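Long-range contacts in beta-glucoside phosphorylase BglX (Unidentified, PDB 5VQE), which probably cleaves beta-glucosides with phosphate as the glucosyl acceptor, using the two-domain scaffold of glycoside hydrolase family 3: residues Glu390-Val395 against Ile527-Ser532; Glu386-Ser391 against Glu534-Met539; Ser7-Asn12 against Leu230-Ala235; Pro86-Cys91 against Gly352-Leu357. All blocks are in the same frame, centred on the assembly; numbering follows the deposited sequence.

How the contacts relate
Contacts 1 and 2 lie side by side and share E390 and S391: strand 393-397 pairs with strand 525-528, and helix 378-391, just before it, packs on helix 534-544. Contact 1 is buried and joins backbone bonds to a hydroxyl cluster, whereas contact 2, only partly buried, is mostly apolar helix packing. Contacts 3 and 4 belong to the barrel end of the molecule and meet through P10 and K356. Each uses a lysine to reach a backbone carbonyl, in contact 3 from an exposed loop and in contact 4 in a buried setting. Contacts 1 and 4 are on opposite sides of the chain's centre.

Contact 1. Residues Glu390-Val395 against Ile527-Ser532; sequences ESITLV and INAYTS
T393 and N528 form an antiparallel hydrogen-bonded pair, with T393 N giving its proton to N528 O (2.8 Å, N-H...O 160°) and N528 N returning one to T393 O (3.0 Å). The T393 side chain can be followed outward from this ladder. Its CB lies 3.4 Å from Y530 OH. From there OG1 turns back beside the backbone N (chi1 -54°), which brings it between two polar groups: it donates to S391 O at 2.8 Å, nearly in line with that carbonyl, and is hydrogen-bonded to Y530 OH, also at 2.8 Å. The methyl CG2, anti to the backbone N, comes within 4.0 Å of Y530 OH. S391 O also lies in the plane of the Y530 ring, at its edge beside CE2. The last turn of helix 378-391, the new strand and the tyrosine are thus tied together through one hydroxyl. A valine here would probably leave both S391 O and Y530 OH without this partner and the phenol freer to swing. On the other face of the sheet, I527 sends CG2 against I392 CG2 at a tight 3.5 Å, while its CG1 branch meets L394 CD2. ND2 of N528 lies beside V395 CG2 and bonds P514 O. Strand 393-397 is the antiparallel edge strand of an otherwise parallel six-stranded sheet, paired here with 525-528, an arrangement that fits the alpha/beta sandwich domain following the barrel in family 3 enzymes.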
loop_
_atom_site.group_PDB
_atom_site.type_symbol
_atom_site.label_atom_id
_atom_site.label_comp_id
_atom_site.label_asym_id
_atom_site.label_seq_id
_atom_site.Cartn_x
_atom_site.Cartn_y
_atom_site.Cartn_z
ATOM N N GLU A 390 16.829 7.671 10.264
ATOM C CA GLU A 390 17.613 6.585 9.692
ATOM C C GLU A 390 17.422 6.427 8.190
ATOM O O GLU A 390 18.256 5.781 7.549
ATOM C CB GLU A 390 17.260 5.254 10.362
ATOM C CG GLU A 390 17.509 5.191 11.872
ATOM C CD GLU A 390 18.992 5.192 12.259
ATOM O OE1 GLU A 390 19.855 4.834 11.417
ATOM O OE2 GLU A 390 19.302 5.559 13.419
ATOM N N SER A 391 16.364 7.000 7.617
ATOM C CA SER A 391 15.990 6.687 6.241
ATOM C C SER A 391 16.577 7.650 5.214
ATOM O O SER A 391 16.951 7.225 4.112
ATOM C CB SER A 391 14.464 6.668 6.103
ATOM O OG SER A 391 13.918 7.968 6.215
ATOM N N ILE A 392 16.662 8.943 5.535
ATOM C CA ILE A 392 16.964 9.935 4.511
ATOM C C ILE A 392 18.327 9.641 3.906
ATOM O O ILE A 392 19.306 9.392 4.622
ATOM C CB ILE A 392 16.871 11.351 5.099
ATOM C CG1 ILE A 392 15.445 11.596 5.590
ATOM C CG2 ILE A 392 17.265 12.401 4.043
ATOM C CD1 ILE A 392 15.222 12.949 6.240
ATOM N N THR A 393 18.394 9.661 2.573
ATOM C CA THR A 393 19.522 9.105 1.834
ATOM C C THR A 393 20.176 10.184 0.988
ATOM O O THR A 393 19.524 10.780 0.125
ATOM C CB THR A 393 19.072 7.949 0.938
ATOM O OG1 THR A 393 18.376 6.975 1.726
ATOM C CG2 THR A 393 20.269 7.302 0.265
ATOM N N LEU A 394 21.466 10.417 1.224
ATOM C CA LEU A 394 22.273 11.278 0.362
ATOM C C LEU A 394 22.712 10.461 -0.854
ATOM O O LEU A 394 23.585 9.597 -0.738
ATOM C CB LEU A 394 23.480 11.798 1.139
ATOM C CG LEU A 394 23.976 13.234 0.973
ATOM C CD1 LEU A 394 25.484 13.300 1.259
ATOM C CD2 LEU A 394 23.658 13.818 -0.383
ATOM N N VAL A 395 22.108 10.718 -2.013
ATOM C CA VAL A 395 22.343 9.893 -3.204
ATOM C C VAL A 395 23.509 10.418 -4.021
ATOM O O VAL A 395 24.381 9.658 -4.453
ATOM C CB VAL A 395 21.063 9.831 -4.069
ATOM C CG1 VAL A 395 21.295 8.988 -5.330
ATOM C CG2 VAL A 395 19.901 9.291 -3.270
ATOM N N ILE A 527 18.864 14.161 -2.836
ATOM C CA ILE A 527 18.565 13.431 -1.607
ATOM C C ILE A 527 17.184 12.800 -1.741
ATOM O O ILE A 527 16.229 13.461 -2.160
ATOM C CB ILE A 527 18.619 14.347 -0.366
ATOM C CG1 ILE A 527 20.034 14.902 -0.172
ATOM C CG2 ILE A 527 18.213 13.582 0.898
ATOM C CD1 ILE A 527 20.097 16.144 0.687
ATOM N N ASN A 528 17.082 11.526 -1.377
ATOM C CA ASN A 528 15.807 10.822 -1.319
ATOM C C ASN A 528 15.360 10.714 0.133
ATOM O O ASN A 528 16.115 10.230 0.981
ATOM C CB ASN A 528 15.927 9.425 -1.927
ATOM C CG ASN A 528 15.697 9.409 -3.425
ATOM O OD1 ASN A 528 14.981 10.252 -3.967
ATOM N ND2 ASN A 528 16.283 8.427 -4.099
ATOM N N ALA A 529 14.124 11.148 0.407
ATOM C CA ALA A 529 13.528 11.037 1.729
ATOM C C ALA A 529 12.323 10.101 1.783
ATOM O O ALA A 529 11.891 9.750 2.886
ATOM C CB ALA A 529 13.113 12.424 2.235
ATOM N N TYR A 530 11.750 9.730 0.631
ATOM C CA TYR A 530 10.766 8.651 0.485
ATOM C C TYR A 530 9.387 8.956 1.061
ATOM O O TYR A 530 8.403 8.308 0.680
ATOM C CB TYR A 530 11.268 7.358 1.129
ATOM C CG TYR A 530 12.686 6.968 0.792
ATOM C CD1 TYR A 530 13.009 6.439 -0.448
ATOM C CD2 TYR A 530 13.699 7.102 1.733
ATOM C CE1 TYR A 530 14.303 6.074 -0.756
ATOM C CE2 TYR A 530 14.993 6.739 1.440
ATOM C CZ TYR A 530 15.294 6.227 0.193
ATOM O OH TYR A 530 16.587 5.861 -0.103
ATOM N N THR A 531 9.295 9.899 1.998
ATOM C CA THR A 531 8.050 10.197 2.691
ATOM C C THR A 531 7.914 11.696 2.890
ATOM O O THR A 531 8.870 12.351 3.307
ATOM C CB THR A 531 8.012 9.519 4.065
ATOM O OG1 THR A 531 8.283 8.117 3.926
ATOM C CG2 THR A 531 6.668 9.723 4.728
ATOM N N SER A 532 6.721 12.231 2.636
ATOM C CA SER A 532 6.455 13.658 2.820
ATOM C C SER A 532 5.522 13.817 4.019
ATOM O O SER A 532 4.304 13.914 3.882
ATOM C CB SER A 532 5.864 14.282 1.569
ATOM O OG SER A 532 5.826 15.700 1.704
#

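Contact 2. Residues Glu386-Ser391 against Glu534-Met539; sequences EIADES and EATVRM
A388 and M539 carry most of the packing where helix 386-391 crosses helix 534-539, with D389 adding the next largest share. The axes of these segments approach to 8.5 Å at a crossing angle of -48°, a separation suited to a small residue at the crossing. The A388 methyl points toward the other helix and meets main chain as much as side chain: its CB is 3.8 Å from T536 CA and lies equally near A535 O. M539 closes over the same methyl from one turn further along, placing its CG 3.8 Å from A388 CB. Beyond CG the methionine folds back on itself, with chi2 -51° and chi3 -55°, and this double bend carries the terminal methyl across to D389. There CE packs 3.6 Å from D389 CB and comes almost as close to the carboxylate at OD1. The aspartate therefore offers its aliphatic root to the sulfur-bearing chain, while OD1 is paired with K543 and K551, two lysines that gather round it. On another side of A388, a water donates to T536 OG1 (3.0 Å) and makes a weak link to S391 OG; T536 OG1 is also bonded to N533. The opposite flank of helix 534-544 rests on helix 429-441 through V537 and R538. Direct contact between the two helices is thus carried by van der Waals packing, with polar groups set at its margins, so the fit depends on shape at the alanine and on how the methionine is folded.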
loop_
_atom_site.group_PDB
_atom_site.type_symbol
_atom_site.label_atom_id
_atom_site.label_comp_id
_atom_site.label_asym_id
_atom_site.label_seq_id
_atom_site.Cartn_x
_atom_site.Cartn_y
_atom_site.Cartn_z
ATOM N N GLU A 386 12.482 8.471 14.484
ATOM C CA GLU A 386 13.648 7.604 14.344
ATOM C C GLU A 386 13.791 7.096 12.914
ATOM O O GLU A 386 14.898 7.064 12.363
ATOM C CB GLU A 386 13.539 6.428 15.312
ATOM C CG GLU A 386 13.524 6.829 16.772
ATOM C CD GLU A 386 13.302 5.648 17.695
ATOM O OE1 GLU A 386 13.041 4.528 17.196
ATOM O OE2 GLU A 386 13.386 5.845 18.921
ATOM N N ILE A 387 12.682 6.677 12.304
ATOM C CA ILE A 387 12.747 6.142 10.951
ATOM C C ILE A 387 13.167 7.231 9.974
ATOM O O ILE A 387 13.993 6.996 9.085
ATOM C CB ILE A 387 11.401 5.488 10.583
ATOM C CG1 ILE A 387 11.207 4.234 11.452
ATOM C CG2 ILE A 387 11.357 5.092 9.118
ATOM C CD1 ILE A 387 9.808 3.685 11.455
ATOM N N ALA A 388 12.642 8.448 10.134
ATOM C CA ALA A 388 13.099 9.538 9.281
ATOM C C ALA A 388 14.593 9.789 9.476
ATOM O O ALA A 388 15.341 9.946 8.506
ATOM C CB ALA A 388 12.285 10.801 9.562
ATOM N N ASP A 389 15.051 9.796 10.727
ATOM C CA ASP A 389 16.472 9.979 10.990
ATOM C C ASP A 389 17.302 8.917 10.278
ATOM O O ASP A 389 18.363 9.219 9.720
ATOM C CB ASP A 389 16.728 9.941 12.499
ATOM C CG ASP A 389 18.194 10.143 12.856
ATOM O OD1 ASP A 389 18.988 10.567 11.987
ATOM O OD2 ASP A 389 18.560 9.847 14.012
ATOM N N GLU A 390 16.829 7.671 10.264
ATOM C CA GLU A 390 17.613 6.585 9.692
ATOM C C GLU A 390 17.422 6.427 8.190
ATOM O O GLU A 390 18.256 5.781 7.549
ATOM C CB GLU A 390 17.260 5.254 10.362
ATOM C CG GLU A 390 17.509 5.191 11.872
ATOM C CD GLU A 390 18.992 5.192 12.259
ATOM O OE1 GLU A 390 19.855 4.834 11.417
ATOM O OE2 GLU A 390 19.302 5.559 13.419
ATOM N N SER A 391 16.364 7.000 7.617
ATOM C CA SER A 391 15.990 6.687 6.241
ATOM C C SER A 391 16.577 7.650 5.214
ATOM O O SER A 391 16.951 7.225 4.112
ATOM C CB SER A 391 14.464 6.668 6.103
ATOM O OG SER A 391 13.918 7.968 6.215
ATOM N N GLU A 534 5.599 15.455 8.417
ATOM C CA GLU A 534 6.281 16.395 9.300
ATOM C C GLU A 534 7.585 15.813 9.833
ATOM O O GLU A 534 8.610 16.501 9.870
ATOM C CB GLU A 534 5.353 16.791 10.449
ATOM C CG GLU A 534 6.065 17.450 11.625
ATOM C CD GLU A 534 5.099 18.120 12.586
ATOM O OE1 GLU A 534 3.873 18.002 12.376
ATOM O OE2 GLU A 534 5.568 18.764 13.549
ATOM N N ALA A 535 7.568 14.549 10.258
ATOM C CA ALA A 535 8.766 13.951 10.834
ATOM C C ALA A 535 9.925 13.978 9.849
ATOM O O ALA A 535 11.059 14.306 10.219
ATOM C CB ALA A 535 8.475 12.520 11.277
ATOM N N THR A 536 9.663 13.645 8.582
ATOM C CA THR A 536 10.740 13.605 7.602
ATOM C C THR A 536 11.218 15.002 7.250
ATOM O O THR A 536 12.409 15.196 6.987
ATOM C CB THR A 536 10.272 12.864 6.351
ATOM O OG1 THR A 536 9.754 11.586 6.736
ATOM C CG2 THR A 536 11.417 12.672 5.362
ATOM N N VAL A 537 10.312 15.979 7.247
ATOM C CA VAL A 537 10.697 17.359 6.960
ATOM C C VAL A 537 11.618 17.889 8.052
ATOM O O VAL A 537 12.647 18.512 7.773
ATOM C CB VAL A 537 9.447 18.241 6.798
ATOM C CG1 VAL A 537 9.806 19.733 6.858
ATOM C CG2 VAL A 537 8.725 17.931 5.478
ATOM N N ARG A 538 11.259 17.655 9.316
ATOM C CA ARG A 538 12.091 18.142 10.414
ATOM C C ARG A 538 13.463 17.483 10.399
ATOM O O ARG A 538 14.475 18.142 10.653
ATOM C CB ARG A 538 11.394 17.912 11.759
ATOM C CG ARG A 538 10.120 18.707 11.918
ATOM C CD ARG A 538 9.539 18.620 13.319
ATOM N NE ARG A 538 8.329 19.434 13.432
ATOM C CZ ARG A 538 8.311 20.740 13.700
ATOM N NH1 ARG A 538 9.438 21.407 13.903
ATOM N NH2 ARG A 538 7.154 21.387 13.762
ATOM N N MET A 539 13.527 16.187 10.097
ATOM C CA MET A 539 14.828 15.522 10.071
ATOM C C MET A 539 15.643 15.938 8.851
ATOM O O MET A 539 16.877 15.981 8.915
ATOM C CB MET A 539 14.650 14.003 10.113
ATOM C CG MET A 539 14.223 13.459 11.466
ATOM S SD MET A 539 15.281 14.043 12.825
ATOM C CE MET A 539 16.881 13.560 12.244
HETATM O O HOH W 1 10.892 8.863 7.196
#

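Contact 3. Residues Ser7-Asn12 against Leu230-Ala235; sequences SIKPYN and LIEDGA
P10, which follows a cis peptide bond, brings its CA to 5.3 Å from that of G234, where the chain leaves helix 216-232 with a positive phi of 103°. The exit is a Schellman motif, A235 N bonding back to L230 O and G234 N to I231 O; with this phi and psi a CB on G234 would collide with D233 O, enough in itself to require glycine. K9 crosses this turn. Its chain sets out with CG anti to the backbone N, passes over the glycine with CD 4.0 Å from G234 CA, and bends at chi3 (82°) to bring the ammonium down on the helix end. There NZ donates to E232 O at 2.8 Å, tilted somewhat out of the carbonyl plane, and a long salt bridge of 3.8 Å runs from NZ to E232 OE1. The proline ring packs on the next two carbonyls: P10 CB is 3.7 Å from G234 O, and CG sits equally near A235 O. The loop has further ties, K9 O to N282 and P10 O to K356. A lysine placed on a C-terminal carbonyl is consistent with a favourable interaction with the helix dipole, here at a helix C-terminus capped by a Schellman motif, which leads into barrel strand 237-244.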
loop_
_atom_site.group_PDB
_atom_site.type_symbol
_atom_site.label_atom_id
_atom_site.label_comp_id
_atom_site.label_asym_id
_atom_site.label_seq_id
_atom_site.Cartn_x
_atom_site.Cartn_y
_atom_site.Cartn_z
ATOM N N SER A 7 -7.049 -26.958 10.969
ATOM C CA SER A 7 -6.229 -27.308 12.123
ATOM C C SER A 7 -4.753 -26.968 11.948
ATOM O O SER A 7 -3.988 -27.099 12.910
ATOM C CB SER A 7 -6.372 -28.802 12.445
ATOM O OG SER A 7 -5.822 -29.602 11.422
ATOM N N ILE A 8 -4.330 -26.514 10.770
ATOM C CA ILE A 8 -2.921 -26.261 10.507
ATOM C C ILE A 8 -2.719 -24.794 10.142
ATOM O O ILE A 8 -3.667 -24.040 9.917
ATOM C CB ILE A 8 -2.366 -27.176 9.403
ATOM C CG1 ILE A 8 -3.088 -26.930 8.078
ATOM C CG2 ILE A 8 -2.497 -28.637 9.838
ATOM C CD1 ILE A 8 -2.509 -27.694 6.890
ATOM N N LYS A 9 -1.448 -24.413 10.083
ATOM C CA LYS A 9 -1.037 -23.071 9.708
ATOM C C LYS A 9 -1.739 -22.639 8.421
ATOM O O LYS A 9 -1.826 -23.428 7.471
ATOM C CB LYS A 9 0.480 -23.047 9.516
ATOM C CG LYS A 9 1.062 -21.726 9.065
ATOM C CD LYS A 9 2.580 -21.744 9.193
ATOM C CE LYS A 9 3.220 -22.413 8.001
ATOM N NZ LYS A 9 4.675 -22.671 8.255
ATOM N N PRO A 10 -2.232 -21.390 8.335
ATOM C CA PRO A 10 -2.174 -20.305 9.314
ATOM C C PRO A 10 -3.433 -20.194 10.183
ATOM O O PRO A 10 -3.654 -19.149 10.790
ATOM C CB PRO A 10 -2.044 -19.079 8.426
ATOM C CG PRO A 10 -2.944 -19.411 7.281
ATOM C CD PRO A 10 -2.815 -20.915 7.069
ATOM N N TYR A 11 -4.250 -21.245 10.219
ATOM C CA TYR A 11 -5.461 -21.253 11.040
ATOM C C TYR A 11 -5.182 -21.754 12.457
ATOM O O TYR A 11 -5.394 -21.027 13.429
ATOM C CB TYR A 11 -6.544 -22.109 10.370
ATOM C CG TYR A 11 -7.194 -21.435 9.183
ATOM C CD1 TYR A 11 -8.248 -20.542 9.354
ATOM C CD2 TYR A 11 -6.745 -21.678 7.888
ATOM C CE1 TYR A 11 -8.831 -19.922 8.284
ATOM C CE2 TYR A 11 -7.321 -21.056 6.811
ATOM C CZ TYR A 11 -8.360 -20.178 7.008
ATOM O OH TYR A 11 -8.927 -19.560 5.919
ATOM N N ASN A 12 -4.725 -23.001 12.588
ATOM C CA ASN A 12 -4.370 -23.568 13.890
ATOM C C ASN A 12 -5.553 -23.544 14.854
ATOM O O ASN A 12 -5.397 -23.244 16.042
ATOM C CB ASN A 12 -3.181 -22.828 14.513
ATOM C CG ASN A 12 -2.000 -22.701 13.568
ATOM O OD1 ASN A 12 -1.569 -21.592 13.238
ATOM N ND2 ASN A 12 -1.469 -23.828 13.134
ATOM N N LEU A 230 7.051 -15.849 2.850
ATOM C CA LEU A 230 5.994 -15.292 3.686
ATOM C C LEU A 230 4.926 -16.335 4.002
ATOM O O LEU A 230 4.329 -16.309 5.085
ATOM C CB LEU A 230 5.375 -14.076 2.998
ATOM C CG LEU A 230 6.082 -12.740 3.287
ATOM C CD1 LEU A 230 5.874 -12.316 4.739
ATOM C CD2 LEU A 230 7.558 -12.823 2.971
ATOM N N ILE A 231 4.665 -17.252 3.075
ATOM C CA ILE A 231 3.722 -18.330 3.348
ATOM C C ILE A 231 4.225 -19.180 4.506
ATOM O O ILE A 231 3.489 -19.471 5.455
ATOM C CB ILE A 231 3.494 -19.168 2.079
ATOM C CG1 ILE A 231 2.722 -18.340 1.045
ATOM C CG2 ILE A 231 2.739 -20.449 2.396
ATOM C CD1 ILE A 231 2.714 -18.933 -0.350
ATOM N N GLU A 232 5.495 -19.583 4.451
ATOM C CA GLU A 232 6.051 -20.389 5.530
ATOM C C GLU A 232 6.084 -19.617 6.836
ATOM O O GLU A 232 5.938 -20.212 7.912
ATOM C CB GLU A 232 7.449 -20.871 5.153
ATOM C CG GLU A 232 7.473 -21.735 3.898
ATOM C CD GLU A 232 6.451 -22.858 3.945
ATOM O OE1 GLU A 232 6.399 -23.570 4.971
ATOM O OE2 GLU A 232 5.689 -23.016 2.963
ATOM N N ASP A 233 6.253 -18.296 6.764
ATOM C CA ASP A 233 6.255 -17.450 7.951
ATOM C C ASP A 233 4.878 -17.346 8.596
ATOM O O ASP A 233 4.781 -16.829 9.713
ATOM C CB ASP A 233 6.792 -16.058 7.574
ATOM C CG ASP A 233 6.895 -15.099 8.769
ATOM O OD1 ASP A 233 7.642 -15.393 9.729
ATOM O OD2 ASP A 233 6.250 -14.027 8.724
ATOM N N GLY A 234 3.823 -17.827 7.938
ATOM C CA GLY A 234 2.490 -17.829 8.514
ATOM C C GLY A 234 1.544 -16.757 8.010
ATOM O O GLY A 234 0.538 -16.482 8.676
ATOM N N ALA A 235 1.816 -16.156 6.856
ATOM C CA ALA A 235 0.902 -15.179 6.287
ATOM C C ALA A 235 -0.524 -15.718 6.282
ATOM O O ALA A 235 -0.786 -16.822 5.794
ATOM C CB ALA A 235 1.348 -14.827 4.873
#

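Contact 4. Residues Pro86-Cys91 against Gly352-Leu357; sequences PLLIAC and GMKAKL
In the barrel domain, K354 and L357, at the C-terminal end of helix 340-356, pack on P86 and L88 at the start of strand 88-91. K354 reaches across with a chain extended beyond CG, its methylenes running obliquely across the leucine: L88 CG lies 4.0 Å from K354 CE. The ammonium then reaches the carbonyl before the strand, NZ donating to P86 O at 2.8 Å, 17° out of the carbonyl plane. NZ also bonds G60 O and Q36 OE1, so a buried lysine is met by three oxygens, which would be expected to stabilise its charge. A leucine in its place would probably leave P86 O, G60 O and the Q36 side chain without their shared donor in a buried setting. Beside this polar group the contact is apolar, L88 CD2 touching L357 CD1 at 3.6 Å, the two chains crossing near a right angle. The side chain of L88 is about 13 Å from the bound 2-deoxy-2-fluoroglucose. Strand 88-91 runs between parallel strands 61-64 and 143-144; L87 and I89 turn to helix 69-82, while L88 also touches A61 and W143, and the C-terminal end of helix 340-356 meets the N-terminal start of the strand.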
loop_
_atom_site.group_PDB
_atom_site.type_symbol
_atom_site.label_atom_id
_atom_site.label_comp_id
_atom_site.label_asym_id
_atom_site.label_seq_id
_atom_site.Cartn_x
_atom_site.Cartn_y
_atom_site.Cartn_z
ATOM N N PRO A 86 -20.085 -12.234 12.581
ATOM C CA PRO A 86 -19.138 -11.122 12.714
ATOM C C PRO A 86 -18.392 -10.863 11.414
ATOM O O PRO A 86 -18.074 -11.785 10.663
ATOM C CB PRO A 86 -18.181 -11.593 13.819
ATOM C CG PRO A 86 -18.946 -12.567 14.602
ATOM C CD PRO A 86 -19.889 -13.240 13.641
ATOM N N LEU A 87 -18.075 -9.595 11.185
ATOM C CA LEU A 87 -17.375 -9.155 9.986
ATOM C C LEU A 87 -15.865 -9.173 10.184
ATOM O O LEU A 87 -15.368 -8.809 11.251
ATOM C CB LEU A 87 -17.789 -7.727 9.623
ATOM C CG LEU A 87 -19.257 -7.501 9.261
ATOM C CD1 LEU A 87 -19.647 -6.040 9.467
ATOM C CD2 LEU A 87 -19.488 -7.917 7.828
ATOM N N LEU A 88 -15.138 -9.561 9.138
ATOM C CA LEU A 88 -13.758 -9.108 9.005
ATOM C C LEU A 88 -13.784 -7.640 8.601
ATOM O O LEU A 88 -14.562 -7.248 7.724
ATOM C CB LEU A 88 -13.001 -9.937 7.971
ATOM C CG LEU A 88 -12.824 -11.420 8.299
ATOM C CD1 LEU A 88 -12.237 -12.127 7.109
ATOM C CD2 LEU A 88 -11.950 -11.618 9.521
ATOM N N ILE A 89 -12.977 -6.822 9.272
ATOM C CA ILE A 89 -12.944 -5.380 9.045
ATOM C C ILE A 89 -11.537 -5.029 8.585
ATOM O O ILE A 89 -10.586 -5.083 9.375
ATOM C CB ILE A 89 -13.340 -4.585 10.298
ATOM C CG1 ILE A 89 -14.786 -4.909 10.694
ATOM C CG2 ILE A 89 -13.217 -3.092 10.046
ATOM C CD1 ILE A 89 -15.199 -4.343 12.028
ATOM N N ALA A 90 -11.405 -4.672 7.312
ATOM C CA ALA A 90 -10.114 -4.455 6.683
ATOM C C ALA A 90 -9.808 -2.970 6.514
ATOM O O ALA A 90 -10.694 -2.112 6.572
ATOM C CB ALA A 90 -10.065 -5.148 5.320
ATOM N N CYS A 91 -8.523 -2.682 6.310
ATOM C CA CYS A 91 -8.046 -1.327 6.069
ATOM C C CYS A 91 -6.694 -1.411 5.362
ATOM O O CYS A 91 -5.896 -2.315 5.646
ATOM C CB CYS A 91 -7.929 -0.546 7.391
ATOM S SG CYS A 91 -7.845 1.264 7.222
ATOM N N GLY A 352 -13.306 -19.558 9.165
ATOM C CA GLY A 352 -12.168 -19.991 9.955
ATOM C C GLY A 352 -11.300 -18.838 10.419
ATOM O O GLY A 352 -10.728 -18.880 11.511
ATOM N N MET A 353 -11.172 -17.796 9.595
ATOM C CA MET A 353 -10.393 -16.643 10.033
ATOM C C MET A 353 -11.150 -15.852 11.090
ATOM O O MET A 353 -10.536 -15.282 11.999
ATOM C CB MET A 353 -10.025 -15.757 8.837
ATOM C CG MET A 353 -8.833 -16.287 8.037
ATOM S SD MET A 353 -7.302 -16.225 8.991
ATOM C CE MET A 353 -6.241 -17.412 8.145
ATOM N N LYS A 354 -12.482 -15.817 10.988
ATOM C CA LYS A 354 -13.290 -15.177 12.016
ATOM C C LYS A 354 -13.167 -15.918 13.340
ATOM O O LYS A 354 -13.060 -15.292 14.401
ATOM C CB LYS A 354 -14.740 -15.104 11.539
ATOM C CG LYS A 354 -14.889 -14.178 10.341
ATOM C CD LYS A 354 -16.295 -14.133 9.773
ATOM C CE LYS A 354 -16.334 -13.245 8.535
ATOM N NZ LYS A 354 -17.695 -12.852 8.082
ATOM N N ALA A 355 -13.131 -17.254 13.290
ATOM C CA ALA A 355 -12.902 -18.040 14.496
ATOM C C ALA A 355 -11.480 -17.865 15.010
ATOM O O ALA A 355 -11.258 -17.813 16.225
ATOM C CB ALA A 355 -13.191 -19.514 14.224
ATOM N N LYS A 356 -10.500 -17.763 14.105
ATOM C CA LYS A 356 -9.120 -17.548 14.536
ATOM C C LYS A 356 -9.005 -16.275 15.364
ATOM O O LYS A 356 -8.293 -16.240 16.374
ATOM C CB LYS A 356 -8.199 -17.486 13.312
ATOM C CG LYS A 356 -6.708 -17.300 13.603
ATOM C CD LYS A 356 -5.934 -17.072 12.298
ATOM C CE LYS A 356 -4.515 -16.578 12.545
ATOM N NZ LYS A 356 -3.682 -17.618 13.170
ATOM N N LEU A 357 -9.693 -15.219 14.938
ATOM C CA LEU A 357 -9.734 -13.951 15.650
ATOM C C LEU A 357 -10.617 -13.992 16.890
ATOM O O LEU A 357 -10.632 -13.018 17.651
ATOM C CB LEU A 357 -10.242 -12.858 14.706
ATOM C CG LEU A 357 -9.300 -12.421 13.584
ATOM C CD1 LEU A 357 -10.048 -11.606 12.555
ATOM C CD2 LEU A 357 -8.130 -11.615 14.147
#